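Local atomic coordinates of PA0821 (Pseudomonas aeruginosa, PDB entry 7DRG), a protein that probably serves as the immunity protein (antitoxin) that neutralises a putative VRR-NUC nuclease effector of the type VI secretion system. Residues 29-37 against 185-194; 38-49 against 142-152. One frame throughout, in Å; residues are numbered along the deposited sequence.

Interaction 1 of 2, residues 29-37 against 185-194; sequences GPEDYIGAV and NLSPTSWDND
Tyr33 reaches across to the start of helix 191-204, where its hydroxyl is gripped twice. Tyr33 OH donates to Asp194 OD2 at 2.8 Å, on the syn side and somewhat out of the carboxylate plane, and it accepts from Asn193, whose ND2 lies 3.2 Å from Tyr33 OH with that oxygen almost in the amide plane. Donor and acceptor together fix the phenol's end, while the ring and carboxylate planes stand 74° apart. Farther back on the ring, Tyr33 CE2 packs on Ser187 CB at 3.7 Å. The ring arrives here because CG sits between the backbone N and the carbonyl carbon (chi1 73°). Asp194 OD1 comes within 3.4 Å of Gly35 CA and is itself held by the backbone N of Asn23.

Val37 and Asn185 exchange two backbone bonds, Ala36 CB touches Leu186 CD2 at 3.7 Å, and a weak bond runs from Ser187 N to Gly35 O. Ser187 OG in turn accepts from Ser190 N at 3.0 Å, an ST motif that shapes the turn into the helix, and also bonds to the backbone O of Arg120. Gly35 and Ala36 both face Ile20 of strand 19-22 and form a classic beta bulge.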
loop_
_atom_site.group_PDB
_atom_site.type_symbol
_atom_site.label_atom_id
_atom_site.label_comp_id
_atom_site.label_asym_id
_atom_site.label_seq_id
_atom_site.Cartn_x
_atom_site.Cartn_y
_atom_site.Cartn_z
ATOM N N GLY B 29 12.125 -10.963 -0.156
ATOM C CA GLY B 29 12.221 -10.186 -1.366
ATOM C C GLY B 29 11.885 -10.941 -2.632
ATOM O O GLY B 29 11.612 -12.149 -2.628
ATOM N N PRO B 30 11.952 -10.228 -3.753
ATOM C CA PRO B 30 11.455 -10.777 -5.018
ATOM C C PRO B 30 12.214 -12.019 -5.446
ATOM O O PRO B 30 13.414 -12.165 -5.204
ATOM C CB PRO B 30 11.662 -9.625 -6.011
ATOM C CG PRO B 30 12.624 -8.674 -5.331
ATOM C CD PRO B 30 12.339 -8.812 -3.874
ATOM N N GLU B 31 11.485 -12.927 -6.089
ATOM C CA GLU B 31 12.041 -14.151 -6.643
ATOM C C GLU B 31 11.797 -14.177 -8.145
ATOM O O GLU B 31 11.074 -13.343 -8.697
ATOM C CB GLU B 31 11.444 -15.387 -5.961
ATOM C CG GLU B 31 11.958 -15.575 -4.546
ATOM C CD GLU B 31 11.141 -16.565 -3.742
ATOM O OE1 GLU B 31 10.386 -17.353 -4.349
ATOM O OE2 GLU B 31 11.251 -16.549 -2.497
ATOM N N ASP B 32 12.402 -15.165 -8.802
ATOM C CA ASP B 32 12.517 -15.181 -10.261
ATOM C C ASP B 32 11.277 -15.796 -10.923
ATOM O O ASP B 32 11.358 -16.754 -11.688
ATOM C CB ASP B 32 13.784 -15.929 -10.665
ATOM C CG ASP B 32 14.189 -15.665 -12.100
ATOM O OD1 ASP B 32 13.698 -14.675 -12.681
ATOM O OD2 ASP B 32 14.993 -16.452 -12.645
ATOM N N TYR B 33 10.112 -15.221 -10.624
ATOM C CA TYR B 33 8.874 -15.616 -11.289
ATOM C C TYR B 33 7.904 -14.449 -11.195
ATOM O O TYR B 33 8.111 -13.512 -10.423
ATOM C CB TYR B 33 8.269 -16.894 -10.680
ATOM C CG TYR B 33 7.632 -16.721 -9.313
ATOM C CD1 TYR B 33 8.403 -16.746 -8.157
ATOM C CD2 TYR B 33 6.257 -16.542 -9.174
ATOM C CE1 TYR B 33 7.829 -16.595 -6.904
ATOM C CE2 TYR B 33 5.671 -16.384 -7.921
ATOM C CZ TYR B 33 6.468 -16.407 -6.786
ATOM O OH TYR B 33 5.916 -16.249 -5.530
ATOM N N ILE B 34 6.844 -14.505 -11.997
ATOM C CA ILE B 34 5.813 -13.473 -11.986
ATOM C C ILE B 34 4.765 -13.876 -10.953
ATOM O O ILE B 34 4.052 -14.865 -11.134
ATOM C CB ILE B 34 5.183 -13.286 -13.370
ATOM C CG1 ILE B 34 6.257 -12.931 -14.403
ATOM C CG2 ILE B 34 4.090 -12.222 -13.307
ATOM C CD1 ILE B 34 5.737 -12.896 -15.833
ATOM N N GLY B 35 4.666 -13.106 -9.867
ATOM C CA GLY B 35 3.746 -13.460 -8.800
ATOM C C GLY B 35 2.316 -13.010 -9.023
ATOM O O GLY B 35 1.384 -13.627 -8.499
ATOM N N ALA B 36 2.141 -11.918 -9.758
ATOM C CA ALA B 36 0.794 -11.362 -9.965
ATOM C C ALA B 36 0.728 -10.595 -11.281
ATOM O O ALA B 36 1.666 -9.959 -11.613
ATOM C CB ALA B 36 0.432 -10.465 -8.806
ATOM N N VAL B 37 -0.402 -10.676 -11.971
ATOM C CA VAL B 37 -0.553 -9.885 -13.215
ATOM C C VAL B 37 -1.953 -9.285 -13.219
ATOM O O VAL B 37 -2.879 -9.978 -12.955
ATOM C CB VAL B 37 -0.238 -10.674 -14.492
ATOM C CG1 VAL B 37 -1.090 -11.904 -14.623
ATOM C CG2 VAL B 37 -0.362 -9.801 -15.729
ATOM N N ASN B 185 -4.389 -11.997 -11.242
ATOM C CA ASN B 185 -4.130 -13.430 -11.206
ATOM C C ASN B 185 -2.831 -13.643 -10.451
ATOM O O ASN B 185 -1.851 -12.939 -10.698
ATOM C CB ASN B 185 -4.016 -14.016 -12.611
ATOM C CG ASN B 185 -5.354 -14.174 -13.288
ATOM O OD1 ASN B 185 -6.392 -14.232 -12.625
ATOM N ND2 ASN B 185 -5.338 -14.271 -14.610
ATOM N N LEU B 186 -2.821 -14.593 -9.523
ATOM C CA LEU B 186 -1.616 -14.910 -8.767
ATOM C C LEU B 186 -0.988 -16.191 -9.304
ATOM O O LEU B 186 -1.589 -16.934 -10.086
ATOM C CB LEU B 186 -1.929 -15.056 -7.277
ATOM C CG LEU B 186 -2.663 -13.874 -6.638
ATOM C CD1 LEU B 186 -2.820 -14.113 -5.137
ATOM C CD2 LEU B 186 -1.938 -12.563 -6.903
ATOM N N SER B 187 0.244 -16.437 -8.869
ATOM C CA SER B 187 0.956 -17.639 -9.264
ATOM C C SER B 187 0.116 -18.877 -8.949
ATOM O O SER B 187 -0.442 -18.978 -7.848
ATOM C CB SER B 187 2.298 -17.713 -8.533
ATOM O OG SER B 187 2.844 -19.016 -8.657
ATOM N N PRO B 188 -0.017 -19.820 -9.887
ATOM C CA PRO B 188 -0.856 -21.000 -9.623
ATOM C C PRO B 188 -0.347 -21.863 -8.486
ATOM O O PRO B 188 -1.140 -22.574 -7.860
ATOM C CB PRO B 188 -0.818 -21.762 -10.957
ATOM C CG PRO B 188 -0.481 -20.724 -11.978
ATOM C CD PRO B 188 0.435 -19.756 -11.286
ATOM N N THR B 189 0.951 -21.822 -8.200
ATOM C CA THR B 189 1.537 -22.667 -7.169
ATOM C C THR B 189 2.069 -21.902 -5.973
ATOM O O THR B 189 2.142 -22.468 -4.879
ATOM C CB THR B 189 2.682 -23.507 -7.749
ATOM O OG1 THR B 189 3.635 -22.647 -8.391
ATOM C CG2 THR B 189 2.142 -24.496 -8.748
ATOM N N SER B 190 2.455 -20.639 -6.154
ATOM C CA SER B 190 3.153 -19.884 -5.117
ATOM C C SER B 190 2.332 -18.708 -4.603
ATOM O O SER B 190 2.898 -17.754 -4.060
ATOM C CB SER B 190 4.508 -19.395 -5.632
ATOM O OG SER B 190 5.336 -20.481 -6.015
ATOM N N TRP B 191 1.006 -18.779 -4.738
ATOM C CA TRP B 191 0.132 -17.650 -4.425
ATOM C C TRP B 191 0.261 -17.186 -2.978
ATOM O O TRP B 191 0.001 -16.013 -2.684
ATOM C CB TRP B 191 -1.317 -18.036 -4.721
ATOM C CG TRP B 191 -1.603 -19.429 -4.259
ATOM C CD1 TRP B 191 -1.469 -20.579 -4.987
ATOM C CD2 TRP B 191 -2.022 -19.830 -2.951
ATOM N NE1 TRP B 191 -1.792 -21.668 -4.216
ATOM C CE2 TRP B 191 -2.136 -21.235 -2.961
ATOM C CE3 TRP B 191 -2.319 -19.138 -1.774
ATOM C CZ2 TRP B 191 -2.540 -21.960 -1.842
ATOM C CZ3 TRP B 191 -2.715 -19.856 -0.665
ATOM C CH2 TRP B 191 -2.823 -21.254 -0.705
ATOM N N ASP B 192 0.627 -18.086 -2.058
ATOM C CA ASP B 192 0.790 -17.661 -0.671
ATOM C C ASP B 192 1.891 -16.615 -0.541
ATOM O O ASP B 192 1.819 -15.745 0.335
ATOM C CB ASP B 192 1.082 -18.860 0.231
ATOM C CG ASP B 192 0.986 -18.511 1.702
ATOM O OD1 ASP B 192 -0.124 -18.153 2.158
ATOM O OD2 ASP B 192 2.018 -18.595 2.401
ATOM N N ASN B 193 2.913 -16.678 -1.403
ATOM C CA ASN B 193 3.931 -15.631 -1.436
ATOM C C ASN B 193 3.377 -14.310 -1.937
ATOM O O ASN B 193 3.957 -13.253 -1.661
ATOM C CB ASN B 193 5.090 -16.011 -2.362
ATOM C CG ASN B 193 5.855 -17.224 -1.891
ATOM O OD1 ASN B 193 5.796 -17.601 -0.723
ATOM N ND2 ASN B 193 6.603 -17.833 -2.806
ATOM N N ASP B 194 2.279 -14.350 -2.685
ATOM C CA ASP B 194 1.880 -13.220 -3.491
ATOM C C ASP B 194 0.572 -12.578 -3.064
ATOM O O ASP B 194 0.278 -11.473 -3.529
ATOM C CB ASP B 194 1.826 -13.655 -4.960
ATOM C CG ASP B 194 3.186 -14.122 -5.450
ATOM O OD1 ASP B 194 4.133 -13.308 -5.437
ATOM O OD2 ASP B 194 3.336 -15.315 -5.779
#

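Interaction 2 of 2, residues 38-49 against 142-152; sequences LCLRGTLYFKKA and DLSVLEFSVPL
Strands 38-46 and 144-151 run antiparallel, their axes 4.6 Å apart at closest and their directions 164° from one another, with paired backbone bonds at Leu40-Val150, Gly42-Phe148, Leu44-Leu146 and Phe46-Ser144. On the face that carries Arg41, Thr43 and Tyr45, Glu147 is the polar centre. Thr43 lies alongside it, and Thr43 OG1 donates to the anti lone pair of Glu147 OE1, 2.6 Å away. The same oxygen sits over one face of the Arg41 guanidinium, 3.5 Å from Arg41 NE, a salt bridge of charge alone since no N-H points at it; Arg41 NH1 goes instead to Asn185 OD1. This antiparallel ladder has strand neighbours on both sides: 126-131 pairs with 144-151, and 177-180 and 182-186 pair with 34-46, while the short helix 213-216 lies against the Glu147 face. Farther along that face, Tyr45 CD2 packs on Val145 CG2 at 3.6 Å, and the tyrosine hydroxyl bonds to Tyr179.

The other face is largely apolar; Ser144 is the exception, its OG bonded to Lys132 N. A first torsion of 67° swings the Phe46 ring back over the neighbouring strand, so that Ser144 CB makes a CH-pi contact 4.0 Å from the ring centroid. Phe148 leans toward Gly42, which has no side chain to block it, and meets the rings of Phe162 and Phe169. At one end Lys47 NZ bridges to Asp142 OD2 at 3.1 Å from above the carboxylate plane; at the other, a water links Leu38 O to Leu152 N.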
loop_
_atom_site.group_PDB
_atom_site.type_symbol
_atom_site.label_atom_id
_atom_site.label_comp_id
_atom_site.label_asym_id
_atom_site.label_seq_id
_atom_site.Cartn_x
_atom_site.Cartn_y
_atom_site.Cartn_z
ATOM N N LEU B 38 -2.022 -7.991 -13.461
ATOM C CA LEU B 38 -3.305 -7.275 -13.509
ATOM C C LEU B 38 -3.996 -7.613 -14.826
ATOM O O LEU B 38 -3.398 -7.480 -15.855
ATOM C CB LEU B 38 -3.066 -5.770 -13.363
ATOM C CG LEU B 38 -4.309 -4.905 -13.194
ATOM C CD1 LEU B 38 -5.145 -5.297 -11.991
ATOM C CD2 LEU B 38 -3.951 -3.440 -13.153
ATOM N N CYS B 39 -5.238 -8.043 -14.727
ATOM C CA CYS B 39 -5.969 -8.432 -15.922
ATOM C C CYS B 39 -7.450 -8.124 -15.726
ATOM O O CYS B 39 -7.869 -7.593 -14.692
ATOM C CB CYS B 39 -5.723 -9.913 -16.235
ATOM S SG CYS B 39 -6.289 -11.002 -14.915
ATOM N N LEU B 40 -8.238 -8.437 -16.749
ATOM C CA LEU B 40 -9.690 -8.317 -16.692
ATOM C C LEU B 40 -10.256 -9.712 -16.447
ATOM O O LEU B 40 -10.219 -10.566 -17.338
ATOM C CB LEU B 40 -10.220 -7.717 -17.988
ATOM C CG LEU B 40 -11.732 -7.689 -18.186
ATOM C CD1 LEU B 40 -12.420 -7.020 -17.013
ATOM C CD2 LEU B 40 -12.041 -6.957 -19.493
ATOM N N ARG B 41 -10.791 -9.935 -15.250
ATOM C CA ARG B 41 -11.218 -11.257 -14.816
ATOM C C ARG B 41 -12.708 -11.270 -14.514
ATOM O O ARG B 41 -13.245 -10.316 -13.937
ATOM C CB ARG B 41 -10.443 -11.703 -13.573
ATOM C CG ARG B 41 -10.677 -13.158 -13.172
ATOM C CD ARG B 41 -9.692 -13.571 -12.063
ATOM N NE ARG B 41 -10.028 -12.992 -10.763
ATOM C CZ ARG B 41 -9.185 -13.008 -9.729
ATOM N NH1 ARG B 41 -7.987 -13.545 -9.883
ATOM N NH2 ARG B 41 -9.534 -12.496 -8.559
ATOM N N GLY B 42 -13.362 -12.359 -14.901
ATOM C CA GLY B 42 -14.757 -12.591 -14.562
ATOM C C GLY B 42 -14.880 -13.822 -13.688
ATOM O O GLY B 42 -14.157 -14.803 -13.880
ATOM N N THR B 43 -15.794 -13.757 -12.724
ATOM C CA THR B 43 -16.020 -14.815 -11.744
ATOM C C THR B 43 -17.508 -15.126 -11.696
ATOM O O THR B 43 -18.324 -14.220 -11.486
ATOM C CB THR B 43 -15.540 -14.369 -10.363
ATOM O OG1 THR B 43 -14.148 -14.033 -10.422
ATOM C CG2 THR B 43 -15.771 -15.451 -9.333
ATOM N N LEU B 44 -17.862 -16.397 -11.898
ATOM C CA LEU B 44 -19.255 -16.833 -11.914
ATOM C C LEU B 44 -19.414 -17.984 -10.932
ATOM O O LEU B 44 -18.704 -18.987 -11.037
ATOM C CB LEU B 44 -19.684 -17.267 -13.320
ATOM C CG LEU B 44 -19.646 -16.203 -14.418
ATOM C CD1 LEU B 44 -19.988 -16.823 -15.761
ATOM C CD2 LEU B 44 -20.609 -15.085 -14.093
ATOM N N TYR B 45 -20.326 -17.830 -9.975
ATOM C CA TYR B 45 -20.667 -18.888 -9.032
ATOM C C TYR B 45 -21.949 -19.559 -9.515
ATOM O O TYR B 45 -22.972 -18.886 -9.667
ATOM C CB TYR B 45 -20.866 -18.325 -7.624
ATOM C CG TYR B 45 -19.693 -17.569 -7.014
ATOM C CD1 TYR B 45 -19.449 -16.239 -7.342
ATOM C CD2 TYR B 45 -18.872 -18.176 -6.062
ATOM C CE1 TYR B 45 -18.399 -15.531 -6.754
ATOM C CE2 TYR B 45 -17.825 -17.483 -5.477
ATOM C CZ TYR B 45 -17.597 -16.166 -5.827
ATOM O OH TYR B 45 -16.555 -15.482 -5.231
ATOM N N PHE B 46 -21.911 -20.878 -9.731
ATOM C CA PHE B 46 -23.032 -21.559 -10.373
ATOM C C PHE B 46 -23.210 -22.941 -9.762
ATOM O O PHE B 46 -22.323 -23.459 -9.082
ATOM C CB PHE B 46 -22.832 -21.673 -11.893
ATOM C CG PHE B 46 -21.691 -22.574 -12.285
ATOM C CD1 PHE B 46 -20.383 -22.114 -12.258
ATOM C CD2 PHE B 46 -21.922 -23.882 -12.687
ATOM C CE1 PHE B 46 -19.328 -22.944 -12.605
ATOM C CE2 PHE B 46 -20.870 -24.713 -13.043
ATOM C CZ PHE B 46 -19.569 -24.240 -13.003
ATOM N N LYS B 47 -24.355 -23.564 -10.044
ATOM C CA LYS B 47 -24.653 -24.873 -9.473
ATOM C C LYS B 47 -24.791 -25.931 -10.562
ATOM O O LYS B 47 -24.775 -25.642 -11.762
ATOM C CB LYS B 47 -25.917 -24.816 -8.604
ATOM C CG LYS B 47 -25.746 -23.900 -7.395
ATOM C CD LYS B 47 -26.888 -24.021 -6.401
ATOM C CE LYS B 47 -26.702 -23.057 -5.246
ATOM N NZ LYS B 47 -27.769 -23.232 -4.216
ATOM N N LYS B 48 -24.887 -27.186 -10.097
ATOM C CA LYS B 48 -25.115 -28.371 -10.927
ATOM C C LYS B 48 -23.932 -28.691 -11.835
ATOM O O LYS B 48 -24.101 -29.298 -12.896
ATOM C CB LYS B 48 -26.403 -28.237 -11.747
ATOM C CG LYS B 48 -27.634 -28.034 -10.880
ATOM C CD LYS B 48 -28.865 -27.810 -11.732
ATOM C CE LYS B 48 -29.769 -29.014 -11.707
ATOM N NZ LYS B 48 -30.809 -28.931 -12.772
ATOM N N ALA B 49 -22.718 -28.327 -11.411
ATOM C CA ALA B 49 -21.529 -28.644 -12.189
ATOM C C ALA B 49 -21.317 -30.143 -12.343
ATOM O O ALA B 49 -20.582 -30.561 -13.241
ATOM C CB ALA B 49 -20.289 -28.023 -11.540
ATOM N N ASP B 142 -22.592 -27.063 -2.600
ATOM C CA ASP B 142 -23.155 -27.182 -3.943
ATOM C C ASP B 142 -22.743 -26.077 -4.912
ATOM O O ASP B 142 -23.206 -26.083 -6.056
ATOM C CB ASP B 142 -24.689 -27.248 -3.868
ATOM C CG ASP B 142 -25.314 -25.999 -3.266
ATOM O OD1 ASP B 142 -24.576 -25.083 -2.855
ATOM O OD2 ASP B 142 -26.562 -25.931 -3.213
ATOM N N LEU B 143 -21.883 -25.151 -4.511
ATOM C CA LEU B 143 -21.581 -23.982 -5.329
ATOM C C LEU B 143 -20.236 -24.171 -6.020
ATOM O O LEU B 143 -19.213 -24.371 -5.352
ATOM C CB LEU B 143 -21.579 -22.718 -4.470
ATOM C CG LEU B 143 -21.626 -21.404 -5.249
ATOM C CD1 LEU B 143 -22.870 -21.364 -6.132
ATOM C CD2 LEU B 143 -21.594 -20.242 -4.268
ATOM N N SER B 144 -20.242 -24.118 -7.347
ATOM C CA SER B 144 -19.044 -24.215 -8.166
ATOM C C SER B 144 -18.676 -22.837 -8.720
ATOM O O SER B 144 -19.427 -21.866 -8.598
ATOM C CB SER B 144 -19.257 -25.227 -9.295
ATOM O OG SER B 144 -19.513 -26.525 -8.760
ATOM N N VAL B 145 -17.492 -22.751 -9.325
ATOM C CA VAL B 145 -16.948 -21.467 -9.762
ATOM C C VAL B 145 -16.307 -21.622 -11.131
ATOM O O VAL B 145 -15.549 -22.567 -11.363
ATOM C CB VAL B 145 -15.911 -20.910 -8.764
ATOM C CG1 VAL B 145 -15.261 -19.647 -9.326
ATOM C CG2 VAL B 145 -16.547 -20.631 -7.407
ATOM N N LEU B 146 -16.601 -20.687 -12.031
ATOM C CA LEU B 146 -15.839 -20.494 -13.258
ATOM C C LEU B 146 -15.205 -19.116 -13.199
ATOM O O LEU B 146 -15.910 -18.122 -12.999
ATOM C CB LEU B 146 -16.730 -20.592 -14.502
ATOM C CG LEU B 146 -16.070 -20.181 -15.821
ATOM C CD1 LEU B 146 -14.877 -21.071 -16.152
ATOM C CD2 LEU B 146 -17.072 -20.224 -16.966
ATOM N N GLU B 147 -13.890 -19.052 -13.385
ATOM C CA GLU B 147 -13.179 -17.782 -13.482
ATOM C C GLU B 147 -12.406 -17.752 -14.785
ATOM O O GLU B 147 -11.821 -18.759 -15.191
ATOM C CB GLU B 147 -12.195 -17.569 -12.326
ATOM C CG GLU B 147 -12.815 -17.378 -10.976
ATOM C CD GLU B 147 -11.861 -16.678 -10.026
ATOM O OE1 GLU B 147 -12.150 -15.530 -9.653
ATOM O OE2 GLU B 147 -10.810 -17.268 -9.674
ATOM N N PHE B 148 -12.389 -16.597 -15.437
ATOM C CA PHE B 148 -11.668 -16.496 -16.692
ATOM C C PHE B 148 -11.203 -15.064 -16.867
ATOM O O PHE B 148 -11.762 -14.136 -16.280
ATOM C CB PHE B 148 -12.533 -16.954 -17.877
ATOM C CG PHE B 148 -13.647 -16.013 -18.207
ATOM C CD1 PHE B 148 -14.778 -15.958 -17.417
ATOM C CD2 PHE B 148 -13.550 -15.165 -19.299
ATOM C CE1 PHE B 148 -15.811 -15.072 -17.723
ATOM C CE2 PHE B 148 -14.574 -14.276 -19.610
ATOM C CZ PHE B 148 -15.707 -14.236 -18.813
ATOM N N SER B 149 -10.152 -14.884 -17.659
ATOM C CA SER B 149 -9.606 -13.544 -17.774
ATOM C C SER B 149 -8.916 -13.352 -19.111
ATOM O O SER B 149 -8.468 -14.306 -19.750
ATOM C CB SER B 149 -8.614 -13.251 -16.640
ATOM O OG SER B 149 -7.408 -13.978 -16.827
ATOM N N VAL B 150 -8.814 -12.084 -19.502
ATOM C CA VAL B 150 -8.031 -11.666 -20.663
ATOM C C VAL B 150 -7.112 -10.525 -20.240
ATOM O O VAL B 150 -7.352 -9.859 -19.220
ATOM C CB VAL B 150 -8.940 -11.220 -21.832
ATOM C CG1 VAL B 150 -9.926 -12.328 -22.232
ATOM C CG2 VAL B 150 -9.673 -9.914 -21.474
ATOM N N PRO B 151 -6.064 -10.257 -21.022
ATOM C CA PRO B 151 -5.170 -9.137 -20.706
ATOM C C PRO B 151 -5.855 -7.795 -20.892
ATOM O O PRO B 151 -6.795 -7.649 -21.675
ATOM C CB PRO B 151 -4.018 -9.299 -21.708
ATOM C CG PRO B 151 -4.122 -10.700 -22.209
ATOM C CD PRO B 151 -5.556 -11.076 -22.134
ATOM N N LEU B 152 -5.352 -6.799 -20.163
ATOM C CA LEU B 152 -5.882 -5.445 -20.303
ATOM C C LEU B 152 -5.657 -4.901 -21.708
ATOM O O LEU B 152 -6.514 -4.194 -22.249
ATOM C CB LEU B 152 -5.244 -4.523 -19.265
ATOM C CG LEU B 152 -5.490 -4.870 -17.795
ATOM C CD1 LEU B 152 -4.942 -3.761 -16.902
ATOM C CD2 LEU B 152 -6.958 -5.078 -17.504
HETATM O O HOH W 1 -3.184 -7.790 -18.433
HETATM O O HOH W 2 -24.944 -28.050 -7.402
HETATM O O HOH W 3 -22.041 -27.124 -8.531
#

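Overall arrangement
One long strand, 34-46, serves both contacts: interaction 1 uses its start and interaction 2 the rest, against different partners. Interaction 2 lies near the centre of the chain and is almost wholly buried, a regular ladder whose Arg41, Thr43 and Glu147 cluster lies on one face. Interaction 1, about 20 Å away between centres, is only partly buried; its strand pairing is brief and gives way to side chains meeting a helix start. The two join at Asn185 of interaction 1, whose ND2 bonds to Ser149 OG of interaction 2. In sequence, the pairing of 38-49 with 142-152 is nested within the loop closed by 29-37 and 185-194.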